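Local atomic coordinates of periplasmic binding protein/LacI transcriptional regulator (Alkaliphilus metalliredigens, PDB entry 3CTP), a protein that probably acts as a LacI-family, DNA-binding transcriptional repressor, and in this crystal holds the sugar beta-D-xylulofuranose in its periplasmic-binding-protein-like part. Residues 126-131 / 144-149; 83-88 / 289-294; 152-157 / 313-318. All coordinates share one frame; numbering follows the deposited sequence.

Interaction 1: residues 126-131 / 144-149; sequences QCEDEY and HILDNI
Tyr131 and Ile145 form the centre of this contact between two loops. Both outer branches of the isoleucine lean on the phenol ring: CG2 comes within 3.4 Å of Tyr131 CD2, and CD1 lies over one face, making a CH-pi contact 4.2 Å from the ring centroid and 15° off the normal. The extended CG1-CD1 arm (chi2 -177°) carries the second methyl outward, which puts CG2 by the CD2 side of the ring and CD1 nearest CE2 and CZ. Beside them, Leu146 splits its methyls between two partners. CD1 meets Tyr131 CB at 3.8 Å, while CD2 meets Glu128 CG at 3.6 Å, using the aliphatic part of an exposed glutamate as cover. Ile149 CD1 adds a looser touch on Tyr131 CB.

Local turns present these groups. Tyr131 N bonds to Glu128 O at 3.0 Å, and a type I beta turn from Leu146 to Ile149 brings both of its end residues to the tyrosine. Cys127 CB and Glu128 O lie at the ring's edge, in its plane. The phenol oxygen is hydrogen-bonded to Glu105 of helix 102-114. The contact joins loops that follow two adjacent parallel strands of the alpha/beta sheet, 119-123 and 138-141; Tyr131 reaches in to Leu109 of the helix, Ala122 and Val138, and Ile145 to Ala122 and Ala140.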
loop_
_atom_site.group_PDB
_atom_site.type_symbol
_atom_site.label_atom_id
_atom_site.label_comp_id
_atom_site.label_asym_id
_atom_site.label_seq_id
_atom_site.Cartn_x
_atom_site.Cartn_y
_atom_site.Cartn_z
ATOM N N GLN A 126 10.989 1.433 -17.793
ATOM C CA GLN A 126 12.334 1.905 -18.149
ATOM C C GLN A 126 12.971 1.154 -19.318
ATOM O O GLN A 126 14.126 1.410 -19.688
ATOM C CB GLN A 126 13.254 1.873 -16.940
ATOM C CG GLN A 126 12.765 2.822 -15.853
ATOM C CD GLN A 126 13.723 2.904 -14.698
ATOM O OE1 GLN A 126 14.940 2.715 -14.862
ATOM N NE2 GLN A 126 13.195 3.189 -13.518
ATOM N N CYS A 127 12.230 0.242 -19.915
ATOM C CA CYS A 127 12.727 -0.422 -21.126
ATOM C C CYS A 127 12.259 0.228 -22.412
ATOM O O CYS A 127 11.466 1.176 -22.423
ATOM C CB CYS A 127 12.288 -1.869 -21.150
ATOM S SG CYS A 127 12.712 -2.712 -19.632
ATOM N N GLU A 128 12.763 -0.323 -23.508
ATOM C CA GLU A 128 12.413 0.113 -24.830
ATOM C C GLU A 128 12.627 -1.125 -25.681
ATOM O O GLU A 128 11.686 -1.838 -25.999
ATOM C CB GLU A 128 13.361 1.239 -25.244
ATOM C CG GLU A 128 13.204 1.719 -26.673
ATOM C CD GLU A 128 13.832 3.084 -26.889
ATOM O OE1 GLU A 128 14.070 3.790 -25.885
ATOM O OE2 GLU A 128 14.085 3.450 -28.060
ATOM N N ASP A 129 13.895 -1.347 -26.016
ATOM C CA ASP A 129 14.459 -2.592 -26.546
ATOM C C ASP A 129 13.670 -3.869 -26.335
ATOM O O ASP A 129 13.277 -4.551 -27.288
ATOM C CB ASP A 129 15.809 -2.853 -25.863
ATOM C CG ASP A 129 16.801 -1.718 -26.037
ATOM O OD1 ASP A 129 16.379 -0.564 -26.285
ATOM O OD2 ASP A 129 18.016 -1.998 -25.900
ATOM N N GLU A 130 13.526 -4.225 -25.065
ATOM C CA GLU A 130 12.992 -5.517 -24.667
ATOM C C GLU A 130 11.603 -5.777 -25.217
ATOM O O GLU A 130 11.196 -6.927 -25.373
ATOM C CB GLU A 130 12.973 -5.631 -23.144
ATOM C CG GLU A 130 14.340 -5.878 -22.532
ATOM C CD GLU A 130 15.355 -4.813 -22.905
ATOM O OE1 GLU A 130 14.953 -3.650 -23.142
ATOM O OE2 GLU A 130 16.565 -5.136 -22.934
ATOM N N TYR A 131 10.877 -4.707 -25.518
ATOM C CA TYR A 131 9.495 -4.842 -25.952
ATOM C C TYR A 131 9.334 -5.074 -27.450
ATOM O O TYR A 131 8.245 -5.436 -27.911
ATOM C CB TYR A 131 8.714 -3.595 -25.553
ATOM C CG TYR A 131 8.383 -3.579 -24.086
ATOM C CD1 TYR A 131 7.203 -4.114 -23.638
ATOM C CD2 TYR A 131 9.262 -3.037 -23.151
ATOM C CE1 TYR A 131 6.867 -4.113 -22.299
ATOM C CE2 TYR A 131 8.935 -3.017 -21.815
ATOM C CZ TYR A 131 7.728 -3.571 -21.398
ATOM O OH TYR A 131 7.357 -3.598 -20.075
ATOM N N HIS A 144 6.613 6.340 -22.106
ATOM C CA HIS A 144 6.545 5.848 -23.481
ATOM C C HIS A 144 7.567 4.746 -23.671
ATOM O O HIS A 144 8.713 4.879 -23.258
ATOM C CB HIS A 144 6.839 7.007 -24.437
ATOM C CG HIS A 144 5.735 8.015 -24.482
ATOM N ND1 HIS A 144 5.604 9.022 -23.549
ATOM C CD2 HIS A 144 4.678 8.142 -25.323
ATOM C CE1 HIS A 144 4.513 9.726 -23.809
ATOM N NE2 HIS A 144 3.934 9.213 -24.880
ATOM N N ILE A 145 7.183 3.681 -24.365
ATOM C CA ILE A 145 8.076 2.552 -24.527
ATOM C C ILE A 145 8.592 2.479 -25.953
ATOM O O ILE A 145 9.798 2.675 -26.204
ATOM C CB ILE A 145 7.350 1.263 -24.111
ATOM C CG1 ILE A 145 6.945 1.404 -22.660
ATOM C CG2 ILE A 145 8.304 0.055 -24.220
ATOM C CD1 ILE A 145 6.274 0.146 -22.095
ATOM N N LEU A 146 7.679 2.236 -26.875
ATOM C CA LEU A 146 8.018 2.237 -28.296
ATOM C C LEU A 146 6.891 2.937 -29.017
ATOM O O LEU A 146 5.779 3.036 -28.484
ATOM C CB LEU A 146 8.117 0.819 -28.812
ATOM C CG LEU A 146 9.251 -0.058 -28.276
ATOM C CD1 LEU A 146 9.023 -1.502 -28.688
ATOM C CD2 LEU A 146 10.631 0.426 -28.760
ATOM N N ASP A 147 7.163 3.393 -30.237
ATOM C CA ASP A 147 6.179 4.191 -30.941
ATOM C C ASP A 147 4.937 3.373 -31.287
ATOM O O ASP A 147 3.889 3.940 -31.647
ATOM C CB ASP A 147 6.807 4.765 -32.217
ATOM C CG ASP A 147 7.896 5.772 -31.915
ATOM O OD1 ASP A 147 7.930 6.262 -30.772
ATOM O OD2 ASP A 147 8.723 6.065 -32.801
ATOM N N ASN A 148 5.028 2.051 -31.188
ATOM C CA ASN A 148 3.868 1.243 -31.526
ATOM C C ASN A 148 3.123 0.699 -30.313
ATOM O O ASN A 148 2.310 -0.197 -30.446
ATOM C CB ASN A 148 4.212 0.127 -32.523
ATOM C CG ASN A 148 5.094 -0.931 -31.930
ATOM O OD1 ASN A 148 5.735 -0.721 -30.901
ATOM N ND2 ASN A 148 5.155 -2.088 -32.593
ATOM N N ILE A 149 3.359 1.309 -29.141
ATOM C CA ILE A 149 2.640 0.945 -27.900
ATOM C C ILE A 149 1.918 2.180 -27.370
ATOM O O ILE A 149 2.529 3.237 -27.205
ATOM C CB ILE A 149 3.635 0.413 -26.843
ATOM C CG1 ILE A 149 4.206 -0.935 -27.321
ATOM C CG2 ILE A 149 2.966 0.287 -25.453
ATOM C CD1 ILE A 149 5.383 -1.419 -26.459
#

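Interaction 2: residues 83-88 / 289-294; sequences EEYAKN and LAYTII
The hydroxyl of Tyr85 is hydrogen-bonded to OE1 of Glu287, four residues before Tyr291 on helix 286-302, and this polar tether holds one end of the ring while one face rests on the same helix. A tyrosine suits the place: its face can lie against a neighbouring helix while its oxygen reaches a carboxylate one turn earlier on it.

Tyr291 presses on that face with its backbone as well as its side chain. Its CA stands 3.8 Å above the plane over the ring centre, and its CB makes a CH-pi contact 4.0 Å from the Tyr85 centroid. With CG anti to the backbone nitrogen (chi1 169°), the Tyr291 ring swings past this point and turns an edge toward the face of Tyr85. The result is an offset edge-to-face pair, centroids 5.8 Å apart and planes at 76°, in which Tyr291 CD1 approaches Tyr85 CE2 at 3.7 Å. Ala290, too small to push the ring off, meets Tyr85 CD1 through CB at 3.8 Å.

Ile294 fills the interface one turn beyond Ala290. Its CG2 reaches Tyr85 O at 3.7 Å, CG1 lies beside Tyr85 CB, and CD1 meets Ala86 CB at 4.0 Å, a second alanine leaving room for a bulky neighbour. Such small residues are in keeping with axes only 8.9 Å apart, crossing at -41°.

Ile293 and Ile294 rest on Ile121 of strand 119-123. Glu83, whose CB points away from this contact, is hydrogen-bonded through OE2 to Tyr108 OH of the second subunit. Helices packed side by side against a largely parallel sheet are characteristic of the alpha/beta lobes of type I periplasmic-binding-protein folds, to which LacI-family effector domains belong.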
loop_
_atom_site.group_PDB
_atom_site.type_symbol
_atom_site.label_atom_id
_atom_site.label_comp_id
_atom_site.label_asym_id
_atom_site.label_seq_id
_atom_site.Cartn_x
_atom_site.Cartn_y
_atom_site.Cartn_z
ATOM N N GLU A 83 -8.173 -4.255 -11.802
ATOM C CA GLU A 83 -8.672 -5.622 -11.657
ATOM C C GLU A 83 -10.183 -5.676 -11.894
ATOM O O GLU A 83 -10.685 -6.592 -12.553
ATOM C CB GLU A 83 -8.306 -6.221 -10.293
ATOM C CG GLU A 83 -8.899 -7.631 -10.135
ATOM C CD GLU A 83 -7.926 -8.650 -9.591
ATOM O OE1 GLU A 83 -6.734 -8.323 -9.381
ATOM O OE2 GLU A 83 -8.363 -9.809 -9.405
ATOM N N GLU A 84 -10.902 -4.683 -11.401
ATOM C CA GLU A 84 -12.366 -4.634 -11.604
ATOM C C GLU A 84 -12.721 -4.533 -13.077
ATOM O O GLU A 84 -13.611 -5.255 -13.579
ATOM C CB GLU A 84 -12.968 -3.427 -10.881
ATOM C CG GLU A 84 -12.897 -3.520 -9.369
ATOM C CD GLU A 84 -13.952 -4.455 -8.755
ATOM O OE1 GLU A 84 -14.808 -5.029 -9.485
ATOM O OE2 GLU A 84 -13.932 -4.574 -7.516
ATOM N N TYR A 85 -12.080 -3.593 -13.774
ATOM C CA TYR A 85 -12.359 -3.449 -15.188
ATOM C C TYR A 85 -11.932 -4.662 -15.999
ATOM O O TYR A 85 -12.602 -5.021 -16.981
ATOM C CB TYR A 85 -11.781 -2.149 -15.756
ATOM C CG TYR A 85 -12.563 -0.930 -15.335
ATOM C CD1 TYR A 85 -12.130 -0.133 -14.310
ATOM C CD2 TYR A 85 -13.770 -0.597 -15.964
ATOM C CE1 TYR A 85 -12.846 0.992 -13.909
ATOM C CE2 TYR A 85 -14.499 0.542 -15.562
ATOM C CZ TYR A 85 -14.026 1.314 -14.527
ATOM O OH TYR A 85 -14.713 2.438 -14.097
ATOM N N ALA A 86 -10.822 -5.297 -15.618
ATOM C CA ALA A 86 -10.389 -6.524 -16.302
ATOM C C ALA A 86 -11.423 -7.625 -16.108
ATOM O O ALA A 86 -11.771 -8.336 -17.043
ATOM C CB ALA A 86 -9.048 -6.986 -15.715
ATOM N N LYS A 87 -11.917 -7.752 -14.882
ATOM C CA LYS A 87 -12.938 -8.754 -14.589
ATOM C C LYS A 87 -14.189 -8.540 -15.456
ATOM O O LYS A 87 -14.783 -9.522 -15.941
ATOM C CB LYS A 87 -13.275 -8.720 -13.101
ATOM C CG LYS A 87 -14.377 -9.713 -12.721
ATOM C CD LYS A 87 -14.472 -9.856 -11.197
ATOM C CE LYS A 87 -15.116 -8.628 -10.598
ATOM N NZ LYS A 87 -15.099 -8.682 -9.097
ATOM N N ASN A 88 -14.604 -7.293 -15.647
ATOM C CA ASN A 88 -15.765 -7.028 -16.512
ATOM C C ASN A 88 -15.569 -7.596 -17.921
ATOM O O ASN A 88 -16.549 -7.944 -18.604
ATOM C CB ASN A 88 -16.010 -5.525 -16.637
ATOM C CG ASN A 88 -16.427 -4.889 -15.335
ATOM O OD1 ASN A 88 -16.619 -5.572 -14.333
ATOM N ND2 ASN A 88 -16.574 -3.570 -15.344
ATOM N N LEU A 289 -8.654 6.174 -15.816
ATOM C CA LEU A 289 -7.383 5.590 -16.266
ATOM C C LEU A 289 -7.520 4.081 -16.407
ATOM O O LEU A 289 -7.094 3.502 -17.407
ATOM C CB LEU A 289 -6.274 5.879 -15.254
ATOM C CG LEU A 289 -5.830 7.339 -15.208
ATOM C CD1 LEU A 289 -5.036 7.582 -13.916
ATOM C CD2 LEU A 289 -4.967 7.683 -16.443
ATOM N N ALA A 290 -8.102 3.438 -15.386
ATOM C CA ALA A 290 -8.211 1.979 -15.396
ATOM C C ALA A 290 -9.127 1.512 -16.508
ATOM O O ALA A 290 -8.838 0.544 -17.213
ATOM C CB ALA A 290 -8.740 1.500 -14.016
ATOM N N TYR A 291 -10.271 2.177 -16.654
ATOM C CA TYR A 291 -11.185 1.863 -17.734
ATOM C C TYR A 291 -10.476 1.925 -19.081
ATOM O O TYR A 291 -10.593 1.010 -19.923
ATOM C CB TYR A 291 -12.379 2.844 -17.725
ATOM C CG TYR A 291 -13.245 2.765 -18.967
ATOM C CD1 TYR A 291 -14.233 1.818 -19.075
ATOM C CD2 TYR A 291 -13.051 3.642 -20.027
ATOM C CE1 TYR A 291 -15.018 1.724 -20.225
ATOM C CE2 TYR A 291 -13.848 3.570 -21.178
ATOM C CZ TYR A 291 -14.823 2.608 -21.254
ATOM O OH TYR A 291 -15.621 2.529 -22.380
ATOM N N THR A 292 -9.737 3.004 -19.288
ATOM C CA THR A 292 -9.101 3.267 -20.576
ATOM C C THR A 292 -8.010 2.239 -20.865
ATOM O O THR A 292 -7.906 1.723 -21.960
ATOM C CB THR A 292 -8.557 4.702 -20.580
ATOM O OG1 THR A 292 -9.684 5.584 -20.449
ATOM C CG2 THR A 292 -7.796 5.026 -21.885
ATOM N N ILE A 293 -7.192 1.947 -19.850
ATOM C CA ILE A 293 -6.106 1.001 -20.031
ATOM C C ILE A 293 -6.682 -0.349 -20.458
ATOM O O ILE A 293 -6.190 -0.989 -21.404
ATOM C CB ILE A 293 -5.346 0.856 -18.698
ATOM C CG1 ILE A 293 -4.527 2.120 -18.398
ATOM C CG2 ILE A 293 -4.508 -0.410 -18.664
ATOM C CD1 ILE A 293 -3.962 2.188 -16.955
ATOM N N ILE A 294 -7.739 -0.793 -19.766
ATOM C CA ILE A 294 -8.309 -2.096 -20.095
ATOM C C ILE A 294 -9.028 -2.067 -21.457
ATOM O O ILE A 294 -8.896 -2.988 -22.265
ATOM C CB ILE A 294 -9.239 -2.544 -18.975
ATOM C CG1 ILE A 294 -8.396 -2.921 -17.758
ATOM C CG2 ILE A 294 -10.121 -3.710 -19.442
ATOM C CD1 ILE A 294 -7.466 -4.112 -17.978
#

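Interaction 3: residues 152-157 / 313-318; sequences ISSDNY and MEVKLI
Asp155 N donates to Met313 O at 2.8 Å, somewhat bent (132° at the hydrogen), and Met313 N donates to Ser153 O at 2.9 Å, much straighter at 164°. Together they make the parallel bridge of Ser154 with Met313, where strands 151-154 and 311-318 run side by side at the lobe junction of a type I periplasmic-binding-protein fold. Ser154 CA adds a CA-H...O contact to Met313 O, 3.5 Å from CA.

Packing beyond the bridge falls to Val315, whose two methyls divide the work: CG1 touches Ser154 CB at 3.7 Å, and CG2 lies 3.6 Å from Asp155 O. A compact serine lets the valine close in, while the Ser154 hydroxyl is hydrogen-bonded to Gln284, which lines the xylulofuranose pocket. Asn156 similarly bonds Arg190, another pocket residue, consistent with a second-shell part in placing these two pocket residues.

Asp155 is the N-cap of helix 156-169. Its side chain caps a backbone N beyond Tyr157 and is hydrogen-bonded to Asn158. The same carboxylate reaches the break in strand 311-318 through a water, which donates to OD2 at 2.8 Å and accepts from Val315 N at 3.0 Å.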
loop_
_atom_site.group_PDB
_atom_site.type_symbol
_atom_site.label_atom_id
_atom_site.label_comp_id
_atom_site.label_asym_id
_atom_site.label_seq_id
_atom_site.Cartn_x
_atom_site.Cartn_y
_atom_site.Cartn_z
ATOM N N ILE A 152 -1.012 5.632 -21.789
ATOM C CA ILE A 152 -2.127 6.269 -21.107
ATOM C C ILE A 152 -1.536 7.005 -19.897
ATOM O O ILE A 152 -0.686 6.465 -19.188
ATOM C CB ILE A 152 -3.136 5.190 -20.582
ATOM C CG1 ILE A 152 -3.711 4.321 -21.723
ATOM C CG2 ILE A 152 -4.294 5.840 -19.818
ATOM C CD1 ILE A 152 -2.857 3.019 -22.075
ATOM N N SER A 153 -1.999 8.212 -19.637
ATOM C CA SER A 153 -1.474 8.962 -18.511
ATOM C C SER A 153 -2.482 9.966 -18.030
ATOM O O SER A 153 -3.460 10.210 -18.728
ATOM C CB SER A 153 -0.211 9.673 -18.970
ATOM O OG SER A 153 0.416 10.328 -17.881
ATOM N N SER A 154 -2.281 10.537 -16.835
ATOM C CA SER A 154 -3.043 11.724 -16.469
ATOM C C SER A 154 -2.404 12.948 -17.121
ATOM O O SER A 154 -1.301 12.865 -17.642
ATOM C CB SER A 154 -3.071 11.932 -14.955
ATOM O OG SER A 154 -3.770 10.867 -14.295
ATOM N N ASP A 155 -3.093 14.086 -17.063
ATOM C CA ASP A 155 -2.568 15.331 -17.625
ATOM C C ASP A 155 -1.581 15.960 -16.657
ATOM O O ASP A 155 -1.863 16.928 -15.952
ATOM C CB ASP A 155 -3.746 16.271 -17.940
ATOM C CG ASP A 155 -3.331 17.494 -18.697
ATOM O OD1 ASP A 155 -2.117 17.683 -18.972
ATOM O OD2 ASP A 155 -4.260 18.290 -18.971
ATOM N N ASN A 156 -0.398 15.380 -16.622
ATOM C CA ASN A 156 0.572 15.783 -15.606
ATOM C C ASN A 156 1.136 17.189 -15.795
ATOM O O ASN A 156 1.436 17.887 -14.813
ATOM C CB ASN A 156 1.666 14.722 -15.586
ATOM C CG ASN A 156 1.164 13.445 -14.940
ATOM O OD1 ASN A 156 0.669 13.484 -13.809
ATOM N ND2 ASN A 156 1.220 12.323 -15.682
ATOM N N TYR A 157 1.253 17.624 -17.044
ATOM C CA TYR A 157 1.754 18.962 -17.286
ATOM C C TYR A 157 0.782 19.990 -16.711
ATOM O O TYR A 157 1.161 20.885 -15.937
ATOM C CB TYR A 157 1.961 19.210 -18.793
ATOM C CG TYR A 157 2.368 20.640 -19.031
ATOM C CD1 TYR A 157 3.705 21.037 -18.931
ATOM C CD2 TYR A 157 1.408 21.614 -19.284
ATOM C CE1 TYR A 157 4.076 22.363 -19.111
ATOM C CE2 TYR A 157 1.767 22.936 -19.443
ATOM C CZ TYR A 157 3.099 23.304 -19.358
ATOM O OH TYR A 157 3.438 24.642 -19.491
ATOM N N MET A 313 -5.769 11.759 -19.526
ATOM C CA MET A 313 -6.990 12.016 -18.750
ATOM C C MET A 313 -6.904 13.297 -17.911
ATOM O O MET A 313 -5.879 13.614 -17.317
ATOM C CB MET A 313 -7.319 10.849 -17.768
ATOM C CG MET A 313 -7.561 9.447 -18.327
ATOM S SD MET A 313 -8.916 9.294 -19.539
ATOM C CE MET A 313 -7.711 9.151 -20.768
ATOM N N GLU A 314 -8.021 14.011 -17.830
ATOM C CA GLU A 314 -8.081 15.289 -17.148
ATOM C C GLU A 314 -7.871 15.139 -15.643
ATOM O O GLU A 314 -8.402 14.209 -15.013
ATOM C CB GLU A 314 -9.485 15.882 -17.404
ATOM C CG GLU A 314 -9.765 17.223 -16.754
ATOM C CD GLU A 314 -11.152 17.764 -17.104
ATOM O OE1 GLU A 314 -11.882 17.098 -17.862
ATOM O OE2 GLU A 314 -11.514 18.847 -16.599
ATOM N N VAL A 315 -7.145 16.105 -15.074
ATOM C CA VAL A 315 -6.932 16.200 -13.621
ATOM C C VAL A 315 -7.673 17.403 -13.051
ATOM O O VAL A 315 -8.104 18.295 -13.793
ATOM C CB VAL A 315 -5.421 16.303 -13.267
ATOM C CG1 VAL A 315 -4.715 15.035 -13.764
ATOM C CG2 VAL A 315 -4.811 17.529 -13.897
ATOM N N LYS A 316 -7.829 17.423 -11.736
ATOM C CA LYS A 316 -8.471 18.565 -11.098
ATOM C C LYS A 316 -7.937 18.773 -9.696
ATOM O O LYS A 316 -7.496 17.828 -9.036
ATOM C CB LYS A 316 -9.969 18.340 -11.029
ATOM C CG LYS A 316 -10.339 17.220 -10.127
ATOM C CD LYS A 316 -11.833 16.896 -10.172
ATOM C CE LYS A 316 -12.108 15.724 -9.226
ATOM N NZ LYS A 316 -13.183 14.813 -9.737
ATOM N N LEU A 317 -7.994 20.020 -9.244
ATOM C CA LEU A 317 -7.529 20.374 -7.908
ATOM C C LEU A 317 -8.507 19.892 -6.845
ATOM O O LEU A 317 -9.733 20.078 -6.990
ATOM C CB LEU A 317 -7.420 21.898 -7.835
ATOM C CG LEU A 317 -7.143 22.464 -6.454
ATOM C CD1 LEU A 317 -5.702 22.136 -6.110
ATOM C CD2 LEU A 317 -7.349 23.974 -6.505
ATOM N N ILE A 318 -7.978 19.269 -5.788
ATOM C CA ILE A 318 -8.794 18.868 -4.633
ATOM C C ILE A 318 -8.294 19.683 -3.439
ATOM O O ILE A 318 -7.185 19.450 -2.935
ATOM C CB ILE A 318 -8.631 17.367 -4.308
ATOM C CG1 ILE A 318 -8.903 16.505 -5.541
ATOM C CG2 ILE A 318 -9.512 16.971 -3.094
ATOM C CD1 ILE A 318 -10.305 16.587 -6.061
HETATM O O HOH W 1 -6.300 18.284 -16.997
#

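How the interactions relate
Interactions 2 and 3 are joined through Leu289, which packs by CD1 on Ser154 OG and by CD2 on Met313 CG: helix 286-302 thus serves both, pairing with a helix in one and lying on the bridged strands in the other. Interaction 1 touches neither, though its second loop leads directly into strand 151-154 of interaction 3. Chemistry follows place. The helix pair is largely buried, with Tyr291 at its exposed rim, and rests on aromatic and aliphatic surfaces; the loop pair, only partly buried, is likewise apolar but fringed by exposed residues; the strand pair near the sugar is held by backbone bonds and water. Residues 83-88 also lie close to the second subunit, unlike those of interactions 1 and 3.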